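Long-range contact in ethanolamine kinase Pv091845 (Plasmodium vivax, PDB 2QG7), which probably phosphorylates ethanolamine, the first of three steps from ethanolamine to the membrane lipid phosphatidylethanolamine: residues D[382-394]-D[400-414]. Residues are numbered along the deposited sequence; the frame is centred on the assembly and turned at random.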
loop_
_atom_site.group_PDB
_atom_site.type_symbol
_atom_site.label_atom_id
_atom_site.label_comp_id
_atom_site.label_asym_id
_atom_site.label_seq_id
_atom_site.Cartn_x
_atom_site.Cartn_y
_atom_site.Cartn_z
ATOM N N PRO D 382 -3.499 -18.541 -1.643
ATOM C CA PRO D 382 -4.181 -19.746 -2.220
ATOM C C PRO D 382 -5.704 -19.895 -1.934
ATOM O O PRO D 382 -6.159 -19.636 -0.801
ATOM C CB PRO D 382 -3.393 -20.928 -1.613
ATOM C CG PRO D 382 -2.729 -20.410 -0.426
ATOM C CD PRO D 382 -2.435 -18.929 -0.686
ATOM N N SER D 383 -6.469 -20.283 -2.986
ATOM C CA SER D 383 -7.815 -20.897 -2.772
ATOM C C SER D 383 -7.752 -22.224 -2.003
ATOM O O SER D 383 -6.688 -22.840 -1.905
ATOM C CB SER D 383 -8.557 -21.127 -4.095
ATOM O OG SER D 383 -7.861 -22.055 -4.904
ATOM N N LYS D 384 -8.898 -22.651 -1.450
ATOM C CA LYS D 384 -9.061 -23.980 -0.798
ATOM C C LYS D 384 -8.386 -25.116 -1.571
ATOM O O LYS D 384 -7.746 -25.988 -0.999
ATOM C CB LYS D 384 -10.556 -24.311 -0.640
ATOM C CG LYS D 384 -10.877 -25.491 0.290
ATOM C CD LYS D 384 -11.099 -25.042 1.738
ATOM C CE LYS D 384 -11.987 -26.037 2.503
ATOM N NZ LYS D 384 -11.420 -27.432 2.572
ATOM N N GLU D 385 -8.544 -25.064 -2.882
ATOM C CA GLU D 385 -8.009 -26.020 -3.822
ATOM C C GLU D 385 -6.482 -25.985 -3.861
ATOM O O GLU D 385 -5.820 -27.039 -3.937
ATOM C CB GLU D 385 -8.598 -25.733 -5.211
ATOM C CG GLU D 385 -8.211 -26.781 -6.247
ATOM C CD GLU D 385 -8.927 -26.645 -7.596
ATOM O OE1 GLU D 385 -9.847 -25.790 -7.746
ATOM O OE2 GLU D 385 -8.565 -27.444 -8.509
ATOM N N GLU D 386 -5.930 -24.764 -3.823
ATOM C CA GLU D 386 -4.485 -24.560 -3.816
ATOM C C GLU D 386 -3.861 -24.881 -2.470
ATOM O O GLU D 386 -2.736 -25.374 -2.413
ATOM C CB GLU D 386 -4.150 -23.150 -4.223
ATOM C CG GLU D 386 -4.451 -22.830 -5.642
ATOM C CD GLU D 386 -4.152 -21.375 -5.972
ATOM O OE1 GLU D 386 -3.029 -20.872 -5.674
ATOM O OE2 GLU D 386 -5.061 -20.732 -6.547
ATOM N N GLU D 387 -4.570 -24.598 -1.387
ATOM C CA GLU D 387 -4.121 -25.023 -0.075
ATOM C C GLU D 387 -4.038 -26.567 0.022
ATOM O O GLU D 387 -3.136 -27.139 0.664
ATOM C CB GLU D 387 -5.061 -24.494 0.995
ATOM C CG GLU D 387 -5.047 -23.006 1.142
ATOM C CD GLU D 387 -5.937 -22.494 2.279
ATOM O OE1 GLU D 387 -6.823 -23.244 2.754
ATOM O OE2 GLU D 387 -5.766 -21.306 2.677
ATOM N N TYR D 388 -5.015 -27.223 -0.611
ATOM C CA TYR D 388 -5.117 -28.669 -0.667
ATOM C C TYR D 388 -3.905 -29.321 -1.387
ATOM O O TYR D 388 -3.274 -30.254 -0.854
ATOM C CB TYR D 388 -6.437 -29.027 -1.367
ATOM C CG TYR D 388 -6.820 -30.475 -1.296
ATOM C CD1 TYR D 388 -7.553 -30.965 -0.214
ATOM C CD2 TYR D 388 -6.442 -31.364 -2.322
ATOM C CE1 TYR D 388 -7.913 -32.296 -0.148
ATOM C CE2 TYR D 388 -6.785 -32.715 -2.253
ATOM C CZ TYR D 388 -7.528 -33.166 -1.164
ATOM O OH TYR D 388 -7.879 -34.496 -1.105
ATOM N N HIS D 389 -3.603 -28.834 -2.590
ATOM C CA HIS D 389 -2.495 -29.344 -3.350
ATOM C C HIS D 389 -1.165 -29.286 -2.588
ATOM O O HIS D 389 -0.361 -30.178 -2.716
ATOM C CB HIS D 389 -2.400 -28.655 -4.721
ATOM C CG HIS D 389 -1.400 -29.293 -5.649
ATOM N ND1 HIS D 389 -0.123 -28.803 -5.824
ATOM C CD2 HIS D 389 -1.475 -30.412 -6.416
ATOM C CE1 HIS D 389 0.537 -29.573 -6.677
ATOM N NE2 HIS D 389 -0.262 -30.551 -7.058
ATOM N N PHE D 390 -0.933 -28.244 -1.798
ATOM C CA PHE D 390 0.320 -28.092 -1.038
ATOM C C PHE D 390 0.389 -29.081 0.123
ATOM O O PHE D 390 1.423 -29.721 0.393
ATOM C CB PHE D 390 0.424 -26.651 -0.495
ATOM C CG PHE D 390 1.714 -26.347 0.265
ATOM C CD1 PHE D 390 2.814 -25.780 -0.386
ATOM C CD2 PHE D 390 1.810 -26.567 1.644
ATOM C CE1 PHE D 390 3.969 -25.459 0.316
ATOM C CE2 PHE D 390 2.991 -26.260 2.345
ATOM C CZ PHE D 390 4.062 -25.709 1.691
ATOM N N ILE D 391 -0.734 -29.157 0.824
ATOM C CA ILE D 391 -0.848 -29.921 2.056
ATOM C C ILE D 391 -0.818 -31.426 1.762
ATOM O O ILE D 391 -0.316 -32.203 2.561
ATOM C CB ILE D 391 -2.085 -29.480 2.861
ATOM C CG1 ILE D 391 -1.808 -28.070 3.440
ATOM C CG2 ILE D 391 -2.408 -30.486 3.974
ATOM C CD1 ILE D 391 -2.962 -27.374 4.097
ATOM N N MET D 392 -1.348 -31.819 0.611
ATOM C CA MET D 392 -1.246 -33.194 0.160
ATOM C C MET D 392 0.230 -33.627 0.070
ATOM O O MET D 392 0.600 -34.702 0.577
ATOM C CB MET D 392 -1.946 -33.372 -1.196
ATOM C CG MET D 392 -1.689 -34.748 -1.854
ATOM S SD MET D 392 -2.157 -34.689 -3.592
ATOM C CE MET D 392 -3.925 -35.099 -3.400
ATOM N N HIS D 393 1.058 -32.801 -0.575
ATOM C CA HIS D 393 2.476 -33.110 -0.709
ATOM C C HIS D 393 3.275 -32.773 0.538
ATOM O O HIS D 393 4.423 -33.184 0.686
ATOM C CB HIS D 393 3.083 -32.466 -1.946
ATOM C CG HIS D 393 2.483 -32.938 -3.227
ATOM N ND1 HIS D 393 2.763 -34.179 -3.764
ATOM C CD2 HIS D 393 1.621 -32.339 -4.084
ATOM C CE1 HIS D 393 2.110 -34.314 -4.907
ATOM N NE2 HIS D 393 1.408 -33.214 -5.125
ATOM N N TYR D 394 2.651 -32.038 1.449
ATOM C CA TYR D 394 3.272 -31.757 2.742
ATOM C C TYR D 394 3.140 -32.994 3.613
ATOM O O TYR D 394 4.106 -33.468 4.181
ATOM C CB TYR D 394 2.659 -30.504 3.427
ATOM C CG TYR D 394 3.068 -30.304 4.876
ATOM C CD1 TYR D 394 4.319 -29.769 5.207
ATOM C CD2 TYR D 394 2.227 -30.673 5.912
ATOM C CE1 TYR D 394 4.695 -29.582 6.545
ATOM C CE2 TYR D 394 2.613 -30.558 7.239
ATOM C CZ TYR D 394 3.846 -29.980 7.548
ATOM O OH TYR D 394 4.217 -29.790 8.867
ATOM N N GLU D 400 -7.945 -37.233 2.026
ATOM C CA GLU D 400 -8.606 -35.922 2.198
ATOM C C GLU D 400 -9.092 -35.598 3.611
ATOM O O GLU D 400 -9.226 -34.433 3.952
ATOM C CB GLU D 400 -9.729 -35.718 1.183
ATOM C CG GLU D 400 -10.858 -36.701 1.322
ATOM C CD GLU D 400 -11.994 -36.434 0.356
ATOM O OE1 GLU D 400 -13.168 -36.641 0.766
ATOM O OE2 GLU D 400 -11.711 -36.022 -0.802
ATOM N N GLU D 401 -9.339 -36.598 4.442
ATOM C CA GLU D 401 -9.760 -36.296 5.826
ATOM C C GLU D 401 -8.579 -35.750 6.605
ATOM O O GLU D 401 -8.741 -34.989 7.581
ATOM C CB GLU D 401 -10.326 -37.534 6.570
ATOM C CG GLU D 401 -11.542 -38.241 5.911
ATOM C CD GLU D 401 -12.876 -37.446 6.073
ATOM O OE1 GLU D 401 -13.976 -38.074 5.980
ATOM O OE2 GLU D 401 -12.832 -36.196 6.277
ATOM N N LEU D 402 -7.381 -36.178 6.202
ATOM C CA LEU D 402 -6.190 -35.739 6.895
ATOM C C LEU D 402 -5.739 -34.380 6.329
ATOM O O LEU D 402 -5.349 -33.487 7.103
ATOM C CB LEU D 402 -5.097 -36.809 6.857
ATOM C CG LEU D 402 -3.953 -36.620 7.870
ATOM C CD1 LEU D 402 -4.470 -36.884 9.313
ATOM C CD2 LEU D 402 -2.728 -37.542 7.531
ATOM N N ILE D 403 -5.827 -34.250 4.990
ATOM C CA ILE D 403 -5.611 -32.989 4.293
ATOM C C ILE D 403 -6.554 -31.871 4.727
ATOM O O ILE D 403 -6.076 -30.833 5.193
ATOM C CB ILE D 403 -5.651 -33.129 2.779
ATOM C CG1 ILE D 403 -4.648 -34.180 2.327
ATOM C CG2 ILE D 403 -5.309 -31.785 2.113
ATOM C CD1 ILE D 403 -4.831 -34.633 0.887
ATOM N N ASN D 404 -7.864 -32.088 4.620
ATOM C CA ASN D 404 -8.884 -31.105 5.069
ATOM C C ASN D 404 -8.768 -30.686 6.538
ATOM O O ASN D 404 -9.181 -29.614 6.947
ATOM C CB ASN D 404 -10.292 -31.617 4.781
ATOM C CG ASN D 404 -10.644 -31.518 3.331
ATOM O OD1 ASN D 404 -9.902 -30.955 2.543
ATOM N ND2 ASN D 404 -11.787 -32.051 2.957
ATOM N N GLN D 405 -8.173 -31.536 7.331
ATOM C CA GLN D 405 -8.122 -31.279 8.735
ATOM C C GLN D 405 -6.960 -30.330 9.012
ATOM O O GLN D 405 -6.996 -29.554 9.996
ATOM C CB GLN D 405 -7.928 -32.620 9.438
ATOM C CG GLN D 405 -8.156 -32.597 10.908
ATOM C CD GLN D 405 -8.627 -33.939 11.451
ATOM O OE1 GLN D 405 -8.602 -35.000 10.723
ATOM N NE2 GLN D 405 -9.061 -33.901 12.756
ATOM N N LEU D 406 -5.915 -30.410 8.180
ATOM C CA LEU D 406 -4.810 -29.471 8.307
ATOM C C LEU D 406 -5.161 -28.118 7.617
ATOM O O LEU D 406 -4.712 -27.058 8.063
ATOM C CB LEU D 406 -3.480 -30.076 7.819
ATOM C CG LEU D 406 -2.184 -29.240 7.851
ATOM C CD1 LEU D 406 -1.858 -28.555 9.223
ATOM C CD2 LEU D 406 -1.008 -30.079 7.421
ATOM N N ILE D 407 -5.971 -28.183 6.558
ATOM C CA ILE D 407 -6.607 -26.994 5.984
ATOM C C ILE D 407 -7.319 -26.110 7.049
ATOM O O ILE D 407 -7.023 -24.920 7.157
ATOM C CB ILE D 407 -7.536 -27.351 4.793
ATOM C CG1 ILE D 407 -6.717 -27.881 3.617
ATOM C CG2 ILE D 407 -8.282 -26.149 4.332
ATOM C CD1 ILE D 407 -7.577 -28.189 2.348
ATOM N N ARG D 408 -8.188 -26.711 7.858
ATOM C CA ARG D 408 -8.848 -26.037 8.960
ATOM C C ARG D 408 -7.879 -25.441 9.977
ATOM O O ARG D 408 -8.142 -24.369 10.545
ATOM C CB ARG D 408 -9.781 -27.033 9.702
ATOM C CG ARG D 408 -11.074 -27.431 8.958
ATOM C CD ARG D 408 -12.266 -26.612 9.456
ATOM N NE ARG D 408 -12.594 -26.906 10.868
ATOM C CZ ARG D 408 -13.704 -26.479 11.488
ATOM N NH1 ARG D 408 -13.915 -26.797 12.765
ATOM N NH2 ARG D 408 -14.609 -25.728 10.834
ATOM N N GLU D 409 -6.801 -26.181 10.253
ATOM C CA GLU D 409 -5.842 -25.853 11.307
ATOM C C GLU D 409 -5.050 -24.580 11.011
ATOM O O GLU D 409 -4.663 -23.851 11.936
ATOM C CB GLU D 409 -4.884 -27.021 11.468
ATOM C CG GLU D 409 -4.085 -27.031 12.758
ATOM C CD GLU D 409 -3.053 -28.183 12.747
ATOM O OE1 GLU D 409 -3.498 -29.364 12.772
ATOM O OE2 GLU D 409 -1.812 -27.923 12.745
ATOM N N ILE D 410 -4.790 -24.328 9.720
ATOM C CA ILE D 410 -3.869 -23.240 9.318
ATOM C C ILE D 410 -4.591 -21.896 9.227
ATOM O O ILE D 410 -3.959 -20.833 9.179
ATOM C CB ILE D 410 -3.109 -23.518 7.979
ATOM C CG1 ILE D 410 -4.077 -23.619 6.797
ATOM C CG2 ILE D 410 -2.253 -24.765 8.101
ATOM C CD1 ILE D 410 -3.428 -23.397 5.438
ATOM N N GLN D 411 -5.916 -21.969 9.255
ATOM C CA GLN D 411 -6.819 -20.885 8.840
ATOM C C GLN D 411 -6.742 -19.605 9.722
ATOM O O GLN D 411 -6.637 -18.512 9.196
ATOM C CB GLN D 411 -8.243 -21.457 8.685
ATOM C CG GLN D 411 -8.961 -21.000 7.480
ATOM C CD GLN D 411 -8.312 -21.387 6.205
ATOM O OE1 GLN D 411 -8.294 -20.615 5.232
ATOM N NE2 GLN D 411 -7.806 -22.610 6.166
ATOM N N PRO D 412 -6.742 -19.739 11.057
ATOM C CA PRO D 412 -6.527 -18.525 11.852
ATOM C C PRO D 412 -5.067 -18.015 11.941
ATOM O O PRO D 412 -4.828 -16.958 12.537
ATOM C CB PRO D 412 -6.962 -18.965 13.254
ATOM C CG PRO D 412 -6.708 -20.463 13.287
ATOM C CD PRO D 412 -6.955 -20.951 11.894
ATOM N N PHE D 413 -4.091 -18.777 11.438
ATOM C CA PHE D 413 -2.681 -18.385 11.516
ATOM C C PHE D 413 -2.329 -17.374 10.414
ATOM O O PHE D 413 -1.275 -16.736 10.473
ATOM C CB PHE D 413 -1.744 -19.607 11.442
ATOM C CG PHE D 413 -1.737 -20.429 12.688
ATOM C CD1 PHE D 413 -2.706 -21.419 12.894
ATOM C CD2 PHE D 413 -0.767 -20.215 13.671
ATOM C CE1 PHE D 413 -2.693 -22.160 14.022
ATOM C CE2 PHE D 413 -0.749 -20.977 14.846
ATOM C CZ PHE D 413 -1.716 -21.928 15.023
ATOM N N TYR D 414 -3.215 -17.241 9.433
ATOM C CA TYR D 414 -3.112 -16.208 8.432
ATOM C C TYR D 414 -3.032 -14.801 9.072
ATOM O O TYR D 414 -2.092 -14.013 8.801
ATOM C CB TYR D 414 -4.316 -16.289 7.541
ATOM C CG TYR D 414 -4.184 -17.198 6.356
ATOM C CD1 TYR D 414 -3.546 -16.751 5.190
ATOM C CD2 TYR D 414 -4.740 -18.498 6.369
ATOM C CE1 TYR D 414 -3.443 -17.549 4.082
ATOM C CE2 TYR D 414 -4.646 -19.325 5.236
ATOM C CZ TYR D 414 -4.001 -18.833 4.105
ATOM O OH TYR D 414 -3.883 -19.601 2.992
#
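Ile407 packs as a knob against helix 384-394, among Lys384, Glu387, Tyr388 and Ile391, and its branched chain sends a carbon toward each wall of that hole. From CB, the CG2 branch runs between two charged groups, 3.6 Å from OE1 of Glu387 and 3.8 Å from NZ of Lys384. The other branch leads through CG1, 3.8 Å from CD1 of Ile391, to CD1, which reaches the edge of the Tyr388 ring near its plane.

The interlock is mutual. Ile391 sits among Ile403, Leu406, Ile407 and Ile410; its CG1 lies anti to the carbonyl carbon (chi1 -71°), which turns CG2 toward Ile403 CG2 and Leu406 CD2, while its CD1 reaches toward Ile407 and Ile410. Beta-branched isoleucine suits such places because its two arms, diverging at CB, touch different residues of the same hole. Tyr388 fits in a third hole, where Ile403 CG2 comes obliquely to 3.3 Å from its CD1 and Asn404 OD1 lies at the ring edge; a long, amphipathic tyrosine can lay its ring against Ile403 and Ile407 and carry its hydroxyl to the more polar margin, beside Glu400 CB.

From helix 413-430, Tyr414 OH donates to Glu387 OE2 at 2.6 Å, on the anti side of the carboxylate and 20° out of its plane. Glu387 is extended beyond CG, which carries its carboxylate out to the tyrosine hydroxyl, and the bond gives this buried carboxylate oxygen a polar partner. Phe368 of helix 360-369 packs on Pro382, Ile410 and Tyr414.

The two consecutive helices, joined by a short connection, pack steeply across each other, knobs into holes, at 116° with axes 9.3 Å apart, as part of the helical C-terminal region of the protein-kinase-like choline/ethanolamine kinase fold.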